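Local coordinates for phosphate ABC transporter, phosphate-binding protein (Clostridium perfringens, PDB 4Q8R), which probably captures phosphate with high affinity outside the cell membrane and delivers it to an ABC-type phosphate transporter, at residues G105-N109 and W110-G114; L83-H86 and K87-V91; R60-K63 and G64-Q68; A43-K46 and N47-G51. All blocks are in the same frame, centred on the assembly; numbering follows the deposited sequence. Where two conformers were deposited one is given.

Contact 1 (G105-N109 and W110-G114)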
# COMPACT_ATOMS: atom_id res chain seq x y z
N GLY A 105 -11.90 17.64 4.62
CA GLY A 105 -12.10 18.61 5.69
C GLY A 105 -13.55 19.06 5.88
O GLY A 105 -13.81 20.03 6.60
N LYS A 106 -14.51 18.40 5.23
CA LYS A 106 -15.90 18.73 5.45
C LYS A 106 -16.38 18.31 6.83
O LYS A 106 -17.08 19.04 7.55
CB LYS A 106 -16.74 18.14 4.35
CG LYS A 106 -18.17 18.60 4.41
CD LYS A 106 -19.02 17.64 3.63
CE LYS A 106 -18.84 17.91 2.15
NZ LYS A 106 -19.12 19.35 1.91
N ILE A 107 -15.96 17.11 7.21
CA ILE A 107 -16.21 16.58 8.56
C ILE A 107 -14.93 16.68 9.35
O ILE A 107 -13.88 16.14 8.96
CB ILE A 107 -16.74 15.12 8.45
CG1 ILE A 107 -18.16 15.14 7.88
CG2 ILE A 107 -16.60 14.36 9.75
CD1 ILE A 107 -18.83 13.77 7.77
N THR A 108 -14.97 17.31 10.53
CA THR A 108 -13.79 17.60 11.29
C THR A 108 -13.77 17.10 12.74
O THR A 108 -12.78 17.28 13.43
CB THR A 108 -13.58 19.15 11.33
OG1 THR A 108 -14.73 19.76 11.89
CG2 THR A 108 -13.37 19.69 9.92
N ASN A 109 -14.91 16.56 13.22
CA ASN A 109 -15.04 16.11 14.60
C ASN A 109 -15.66 14.71 14.56
O ASN A 109 -16.58 14.50 13.75
CB ASN A 109 -15.96 17.08 15.39
CG ASN A 109 -16.02 16.76 16.88
OD1 ASN A 109 -16.54 15.72 17.30
ND2 ASN A 109 -15.45 17.62 17.67
N TRP A 110 -15.16 13.78 15.38
CA TRP A 110 -15.66 12.44 15.34
C TRP A 110 -17.13 12.32 15.66
O TRP A 110 -17.79 11.36 15.23
CB TRP A 110 -14.84 11.54 16.27
CG TRP A 110 -13.44 11.24 15.79
CD1 TRP A 110 -12.28 11.82 16.16
CD2 TRP A 110 -13.10 10.21 14.81
NE1 TRP A 110 -11.24 11.24 15.48
CE2 TRP A 110 -11.73 10.27 14.62
CE3 TRP A 110 -13.86 9.29 14.08
CZ2 TRP A 110 -11.06 9.38 13.75
CZ3 TRP A 110 -13.23 8.44 13.25
CH2 TRP A 110 -11.85 8.52 13.04
N LYS A 111 -17.69 13.30 16.35
CA LYS A 111 -19.09 13.29 16.62
C LYS A 111 -20.00 13.41 15.40
O LYS A 111 -21.13 12.97 15.40
CB LYS A 111 -19.40 14.48 17.45
CG LYS A 111 -19.45 14.19 18.79
CD LYS A 111 -20.84 13.86 19.08
CE LYS A 111 -20.95 14.10 20.53
NZ LYS A 111 -22.31 13.79 21.00
N GLU A 112 -19.44 14.00 14.34
CA GLU A 112 -20.12 14.12 13.11
C GLU A 112 -20.23 12.78 12.40
O GLU A 112 -20.88 12.70 11.37
CB GLU A 112 -19.40 15.12 12.19
CG GLU A 112 -19.43 16.56 12.64
CD GLU A 112 -18.56 17.48 11.77
OE1 GLU A 112 -19.13 18.16 10.86
OE2 GLU A 112 -17.34 17.51 11.98
N LEU A 113 -19.62 11.74 12.98
CA LEU A 113 -19.69 10.39 12.49
C LEU A 113 -20.29 9.47 13.53
O LEU A 113 -20.29 8.27 13.37
CB LEU A 113 -18.28 9.88 12.14
CG LEU A 113 -17.51 10.69 11.10
CD1 LEU A 113 -16.07 10.38 11.17
CD2 LEU A 113 -18.06 10.43 9.72
N GLY A 114 -20.85 10.05 14.59
CA GLY A 114 -21.38 9.25 15.71
C GLY A 114 -20.40 8.85 16.78
O GLY A 114 -20.75 8.03 17.69
O HOH W 1 -17.02 20.06 10.21

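Contact 2 (L83-H86 and K87-V91). With ZN (zinc ion), chain E.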
# COMPACT_ATOMS: atom_id res chain seq x y z
N LEU A 83 -8.56 1.65 6.31
CA LEU A 83 -8.68 2.94 6.99
C LEU A 83 -8.53 2.59 8.43
O LEU A 83 -9.45 1.90 9.01
CB LEU A 83 -10.06 3.55 6.84
CG LEU A 83 -10.37 4.42 5.66
CD1 LEU A 83 -9.49 5.62 5.73
CD2 LEU A 83 -10.20 3.65 4.38
N ILE A 84 -7.43 3.00 9.02
CA ILE A 84 -7.14 2.63 10.40
C ILE A 84 -7.41 3.76 11.37
O ILE A 84 -7.10 4.94 11.07
CB ILE A 84 -5.72 2.09 10.56
CG1 ILE A 84 -4.65 3.03 9.98
CG2 ILE A 84 -5.64 0.73 9.88
CD1 ILE A 84 -3.29 2.72 10.52
N THR A 85 -7.92 3.39 12.54
CA THR A 85 -8.11 4.29 13.63
C THR A 85 -7.30 3.77 14.80
O THR A 85 -6.79 2.63 14.81
CB THR A 85 -9.59 4.44 14.02
OG1 THR A 85 -10.01 3.19 14.59
CG2 THR A 85 -10.50 4.79 12.88
N HIS A 86 -7.13 4.62 15.79
CA HIS A 86 -6.66 4.16 17.09
C HIS A 86 -7.62 3.06 17.63
O HIS A 86 -8.81 3.05 17.37
CB HIS A 86 -6.62 5.32 18.06
CG HIS A 86 -5.73 5.15 19.21
ND1 HIS A 86 -4.37 5.39 19.17
CD2 HIS A 86 -6.00 4.76 20.48
CE1 HIS A 86 -3.86 5.21 20.36
NE2 HIS A 86 -4.81 4.78 21.16
N LYS A 87 -7.05 2.18 18.44
CA LYS A 87 -7.75 1.08 19.01
C LYS A 87 -8.88 1.68 19.89
O LYS A 87 -8.71 2.73 20.51
CB LYS A 87 -6.72 0.23 19.79
CG LYS A 87 -7.23 -1.08 20.21
CD LYS A 87 -7.34 -2.04 19.04
CE LYS A 87 -7.30 -3.47 19.58
NZ LYS A 87 -7.51 -4.38 18.42
N ASN A 88 -10.04 1.07 19.90
CA ASN A 88 -11.15 1.54 20.75
C ASN A 88 -11.81 2.87 20.41
O ASN A 88 -12.56 3.41 21.18
CB ASN A 88 -10.72 1.50 22.24
CG ASN A 88 -10.28 0.11 22.66
OD1 ASN A 88 -10.84 -0.88 22.22
ND2 ASN A 88 -9.23 0.03 23.49
N ASN A 89 -11.55 3.40 19.22
CA ASN A 89 -12.42 4.45 18.66
C ASN A 89 -13.82 3.85 18.47
O ASN A 89 -13.95 2.77 17.85
CB ASN A 89 -11.86 4.87 17.32
CG ASN A 89 -12.54 6.13 16.77
OD1 ASN A 89 -13.76 6.29 16.86
ND2 ASN A 89 -11.75 7.02 16.19
N PRO A 90 -14.88 4.49 18.97
CA PRO A 90 -16.23 3.96 18.80
C PRO A 90 -16.72 3.90 17.38
O PRO A 90 -17.68 3.17 17.10
CB PRO A 90 -17.09 4.91 19.64
CG PRO A 90 -16.28 6.16 19.76
CD PRO A 90 -14.86 5.70 19.82
N VAL A 91 -16.07 4.64 16.48
CA VAL A 91 -16.47 4.60 15.05
C VAL A 91 -15.79 3.40 14.38
O VAL A 91 -14.59 3.35 14.31
CB VAL A 91 -16.08 5.90 14.36
CG1 VAL A 91 -16.49 5.87 12.88
CG2 VAL A 91 -16.76 7.06 15.07
ZN ZN E . -4.72 4.55 23.22
O HOH W 2 -12.34 1.75 14.43
O HOH W 3 -8.80 7.14 16.04
O HOH W 4 -3.47 6.23 23.82
O HOH W 5 -6.32 5.14 24.21

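Contact 3 (R60-K63 and G64-Q68). With ZN (zinc ion), chain F.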
# COMPACT_ATOMS: atom_id res chain seq x y z
N ARG A 60 0.51 0.91 -6.99
CA ARG A 60 -0.52 1.51 -7.86
C ARG A 60 -0.19 1.09 -9.29
O ARG A 60 0.94 0.61 -9.54
CB ARG A 60 -0.51 3.05 -7.79
CG ARG A 60 0.83 3.68 -8.12
CD ARG A 60 0.63 5.10 -8.53
NE ARG A 60 1.85 5.87 -8.63
CZ ARG A 60 2.60 5.96 -9.71
NH1 ARG A 60 2.26 5.28 -10.82
NH2 ARG A 60 3.65 6.77 -9.71
N ASP A 61 -1.12 1.25 -10.20
CA ASP A 61 -0.79 1.02 -11.58
C ASP A 61 0.20 2.09 -12.07
O ASP A 61 0.29 3.18 -11.51
CB ASP A 61 -2.02 1.07 -12.44
CG ASP A 61 -1.82 0.35 -13.71
OD1 ASP A 61 -0.71 -0.16 -14.01
OD2 ASP A 61 -2.78 0.30 -14.44
N LEU A 62 0.90 1.79 -13.14
CA LEU A 62 1.79 2.79 -13.78
C LEU A 62 0.97 3.87 -14.43
O LEU A 62 -0.15 3.62 -14.89
CB LEU A 62 2.63 2.14 -14.88
CG LEU A 62 3.65 1.11 -14.46
CD1 LEU A 62 4.53 0.74 -15.64
CD2 LEU A 62 4.48 1.70 -13.33
N LYS A 63 1.55 5.05 -14.49
CA LYS A 63 1.00 6.12 -15.33
C LYS A 63 1.45 5.87 -16.76
O LYS A 63 2.47 5.22 -17.00
CB LYS A 63 1.47 7.45 -14.82
CG LYS A 63 1.06 7.75 -13.36
CD LYS A 63 1.84 8.95 -12.84
CE LYS A 63 1.65 9.27 -11.36
NZ LYS A 63 0.89 10.51 -11.20
N GLY A 64 0.69 6.40 -17.71
CA GLY A 64 0.99 6.21 -19.14
C GLY A 64 2.43 6.62 -19.46
O GLY A 64 3.14 5.99 -20.25
N GLU A 65 2.91 7.67 -18.84
CA GLU A 65 4.30 8.07 -19.11
C GLU A 65 5.43 7.21 -18.55
O GLU A 65 6.59 7.23 -19.05
CB GLU A 65 4.53 9.30 -18.37
CG GLU A 65 4.09 10.46 -19.01
CD GLU A 65 4.48 11.59 -18.14
OE1 GLU A 65 5.25 12.46 -18.69
OE2 GLU A 65 4.02 11.55 -16.94
N GLU A 66 5.12 6.54 -17.46
CA GLU A 66 6.04 5.62 -16.83
C GLU A 66 6.10 4.40 -17.72
O GLU A 66 7.15 3.82 -17.93
CB GLU A 66 5.57 5.25 -15.39
CG GLU A 66 5.58 6.43 -14.43
CD GLU A 66 4.86 6.21 -13.09
OE1 GLU A 66 5.26 6.86 -12.10
OE2 GLU A 66 3.91 5.39 -13.02
N LYS A 67 4.95 4.04 -18.27
CA LYS A 67 4.85 2.96 -19.21
C LYS A 67 5.68 3.20 -20.45
O LYS A 67 6.37 2.26 -20.91
CB LYS A 67 3.38 2.69 -19.54
CG LYS A 67 3.10 1.42 -20.31
CD LYS A 67 3.25 0.19 -19.44
CE LYS A 67 3.50 -1.03 -20.31
NZ LYS A 67 3.64 -2.26 -19.49
N GLN A 68 5.60 4.44 -20.97
CA GLN A 68 6.32 4.95 -22.13
C GLN A 68 7.83 4.90 -21.98
O GLN A 68 8.54 4.88 -22.96
CB GLN A 68 5.89 6.42 -22.42
CG GLN A 68 4.76 6.56 -23.40
CD GLN A 68 5.15 6.03 -24.79
OE1 GLN A 68 4.92 4.86 -25.10
NE2 GLN A 68 5.78 6.89 -25.60
ZN ZN F . -0.39 -1.19 -15.72
O HOH W 6 -1.38 -2.39 -14.90

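Contact 4 (A43-K46 and N47-G51)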
# COMPACT_ATOMS: atom_id res chain seq x y z
N ALA A 43 8.98 6.81 -6.43
CA ALA A 43 10.43 6.85 -6.51
C ALA A 43 10.99 5.50 -7.02
O ALA A 43 11.99 5.46 -7.72
CB ALA A 43 11.02 7.20 -5.18
N GLY A 44 10.37 4.40 -6.62
CA GLY A 44 10.87 3.13 -7.13
C GLY A 44 10.61 2.98 -8.65
O GLY A 44 11.45 2.48 -9.36
N ILE A 45 9.47 3.43 -9.11
CA ILE A 45 9.13 3.43 -10.53
C ILE A 45 10.13 4.27 -11.29
O ILE A 45 10.65 3.84 -12.37
CB ILE A 45 7.71 3.91 -10.82
CG1 ILE A 45 6.67 2.91 -10.27
CG2 ILE A 45 7.48 4.11 -12.29
CD1 ILE A 45 5.29 3.48 -10.13
N LYS A 46 10.41 5.46 -10.78
CA LYS A 46 11.42 6.30 -11.42
C LYS A 46 12.82 5.69 -11.42
O LYS A 46 13.57 5.80 -12.44
CB LYS A 46 11.47 7.63 -10.65
CG LYS A 46 12.47 8.59 -11.23
CD LYS A 46 12.05 8.96 -12.63
CE LYS A 46 11.02 10.07 -12.72
NZ LYS A 46 11.58 10.79 -13.86
N ASN A 47 13.18 5.00 -10.33
CA ASN A 47 14.45 4.29 -10.31
C ASN A 47 14.51 3.17 -11.38
O ASN A 47 15.56 2.96 -12.05
CB ASN A 47 14.74 3.69 -8.95
CG ASN A 47 15.25 4.70 -7.96
OD1 ASN A 47 15.71 5.80 -8.33
ND2 ASN A 47 15.22 4.33 -6.67
N ALA A 48 13.40 2.48 -11.59
CA ALA A 48 13.34 1.50 -12.68
C ALA A 48 13.41 2.16 -14.07
O ALA A 48 14.11 1.65 -14.93
CB ALA A 48 12.10 0.62 -12.55
N MET A 49 12.74 3.29 -14.27
CA MET A 49 12.78 4.01 -15.54
C MET A 49 14.21 4.46 -15.82
O MET A 49 14.66 4.50 -16.96
CB MET A 49 11.90 5.27 -15.49
CG MET A 49 10.40 5.01 -15.45
SD MET A 49 9.49 6.46 -14.93
CE MET A 49 9.74 7.50 -16.40
N GLU A 50 14.96 4.83 -14.79
CA GLU A 50 16.29 5.41 -14.97
C GLU A 50 17.38 4.41 -14.90
O GLU A 50 18.53 4.76 -15.16
CB GLU A 50 16.52 6.57 -13.94
CG GLU A 50 15.55 7.72 -14.13
CD GLU A 50 15.83 8.97 -13.28
OE1 GLU A 50 16.42 8.89 -12.17
OE2 GLU A 50 15.45 10.07 -13.74
N GLY A 51 17.09 3.14 -14.61
CA GLY A 51 18.16 2.15 -14.53
C GLY A 51 18.90 2.14 -13.21
O GLY A 51 19.92 1.44 -13.06
O HOH W 7 13.67 7.95 -7.48

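Contact 1 (G105-N109 and W110-G114)
The side chain of Glu112 folds back over the backbone of residues 107-109, its CB 3.8 Å from CG2 of Ile107. One oxygen, OE2, takes two successive amides: Thr108 N at 2.8 Å, met on the syn side but 30° out of the carboxylate plane, and Asn109 N at 2.9 Å, nearly in line with the C-O bond. Glutamate suits this place because its chain, extended beyond CG, is long enough to bring an acceptor to two successive N-H groups that converge on it. The other oxygen, OE1, is hydrogen-bonded to a water that also bonds Lys106 O and Thr108 OG1. Asn109 works in the reverse direction. Its CG, anti to the backbone N (chi1 -174°), carries OD1 forward to accept from Lys111 N at 2.8 Å, in the carbonyl plane and on a lone pair, while Asn109 O receives Glu112 N. OD1 also accepts from Ala118 N, and ND2 bonds Asp117 OD1. The short 3-10 segment 110-112 is thus held at its start by an asparagine and tied back by a glutamate. Ile107 CD1 also meets Leu113 CD2 at 3.9 Å. This loop joins helix 96-103, where Leu113 rests on Gln98 and Ile102, to strand 121-125, and buried Trp110 NE1 is hydrogen-bonded to Asn168 O.

Contact 2 (L83-H86 and K87-V91)
A type II beta turn, His86 to Asn89, follows the long strand 71-86 and starts the loop toward strand 93-94; the contact is local, between strand end and turn. The bond closing the turn, Asn89 N to His86 O, is weak at 3.3 Å. Asn88 occupies the third position with positive phi (69°), a conformation asparagine tolerates better than most residues. Asn89 then forms an Asx turn, its OD1 accepting from Val91 N at 2.9 Å, with the donor tilted 29° from the carbonyl plane. The side chains of Thr85 and Asn89 cross at about a right angle, Thr85 OG1 lying 3.7 Å from Asn89 CB. Two waters complete the corner: one joins Thr85 OG1 to Val91 O, the other accepts from both His86 N and Asn89 ND2. Small polar residues suit such a bend, since their short arms reach nearby backbone groups directly or through water. His86 has CG anti to its own N (chi1 -158°), which sets the ring beside the backbone of Lys87, CG 3.3 Å from Lys87 N. ND1 is hydrogen-bonded to Val163 O, which helps fix the ring's rotation, while NE2 binds a zinc ion at 2.1 Å alongside two waters.

Contact 3 (R60-K63 and G64-Q68)
The guanidinium of Arg60 and the carboxylate of Glu66 lie only 7° from coplanar and meet edge to edge, while the aliphatic CE of Lys63 covers one guanidinium face, 3.6 Å above the plane and offset toward the rim. The salt bridge is end-on and two-pronged: NH1 to OE2 at 2.8 Å and NH2 to OE1 at 2.9 Å, each oxygen using its syn lone pair and both bonds almost straight. NH1 also donates, within the guanidinium plane, to Asp61 O, and NH2 to Ser42 OG, so the orientation of the guanidinium is fixed. Arginine suits the place because one rigid group can serve all these acceptors. Glu66 OE2 takes a second bond, from Lys63 N at 2.8 Å, on its anti side and tilted from the carboxylate plane. Lys63 is the N-cap residue, so the glutamate three positions on accepts from its amide, and the partial positive end of the helix, together with Arg60, would probably favour the charged carboxylate. Lys63 O in turn accepts from Lys67 N at 3.0 Å. Asp61 OD1 binds a zinc ion at 2.0 Å, a site shared with Glu73. The loop thus leads from strand 55-58 into helix 64-68, with Leu62 and Glu66 packed on Ile45 of helix 41-50, Leu62 also touching Leu71 and Glu73 of strand 71-86 and Val211 of strand 205-213.

Contact 4 (A43-K46 and N47-G51)
Ala43 meets Asn47 one turn on: its O accepts Asn47 N at 2.9 Å, and a water is hydrogen-bonded to both that carbonyl and Asn47 OD1. With CG anti to the carbonyl carbon (chi1 -78°), the asparagine amide lies back over the preceding turn, CG 3.4 Å from Ala43 O, while ND2 has its own partner in Ser9 OG. Gly44 follows, buried, its O bonded to Ala48 N at 3.0 Å; Ala48 turns its methyl to Leu71 of strand 71-86, where a small apolar group suits close packing. These are the successive i to i+4 bonds of an alpha helix, here the last two turns of helix 41-50, which finishes in a Schellman motif with Gly51 at positive phi (81°), a backbone shape that glycine adopts without strain. Ile45 continues the pattern with Met49 N on its O. Its branch CG2 lies 4.1 Å from Met49 SD, the two side chains crossing at a slant. In the flexible thioether chain, chi1 (-70°) and an extended chi2 put SD also 4.0 Å from Lys46 CA. Ile45 and Met49 together give this flank an apolar surface that meets Leu71, and Met49 SD also packs against Glu66 CG. Lys46, on an exposed flank, bends at chi2 to bring its CD 3.7 Å from Glu50 OE2; further bends at chi3 and chi4 place the ammonium NZ, which makes only a long salt bridge to that oxygen, at 3.9 Å.

Along the chain the order is contact 4, contact 3, contact 2, contact 1, all within the range of one PBP superfamily domain. They form two touching pairs; contact 2 lies across the chain's centre from contacts 3 and 4, as contact 1 does from contact 4. Contacts 3 and 4 have centres about 11 Å apart, and Ile45 CG2 of helix 41-50 packs 3.4 Å from Glu66 CD. Contacts 1 and 2 have centres about 14 Å apart, with Trp110 CZ2 packed 3.5 Å from Asn89 ND2. Centres of contacts 2 and 3 lie about 34 Å apart, yet strand 71-86 spans between them, starting just after helix 64-68 and leading into the His86 turn. This long strand therefore links two distant regions of the binding protein.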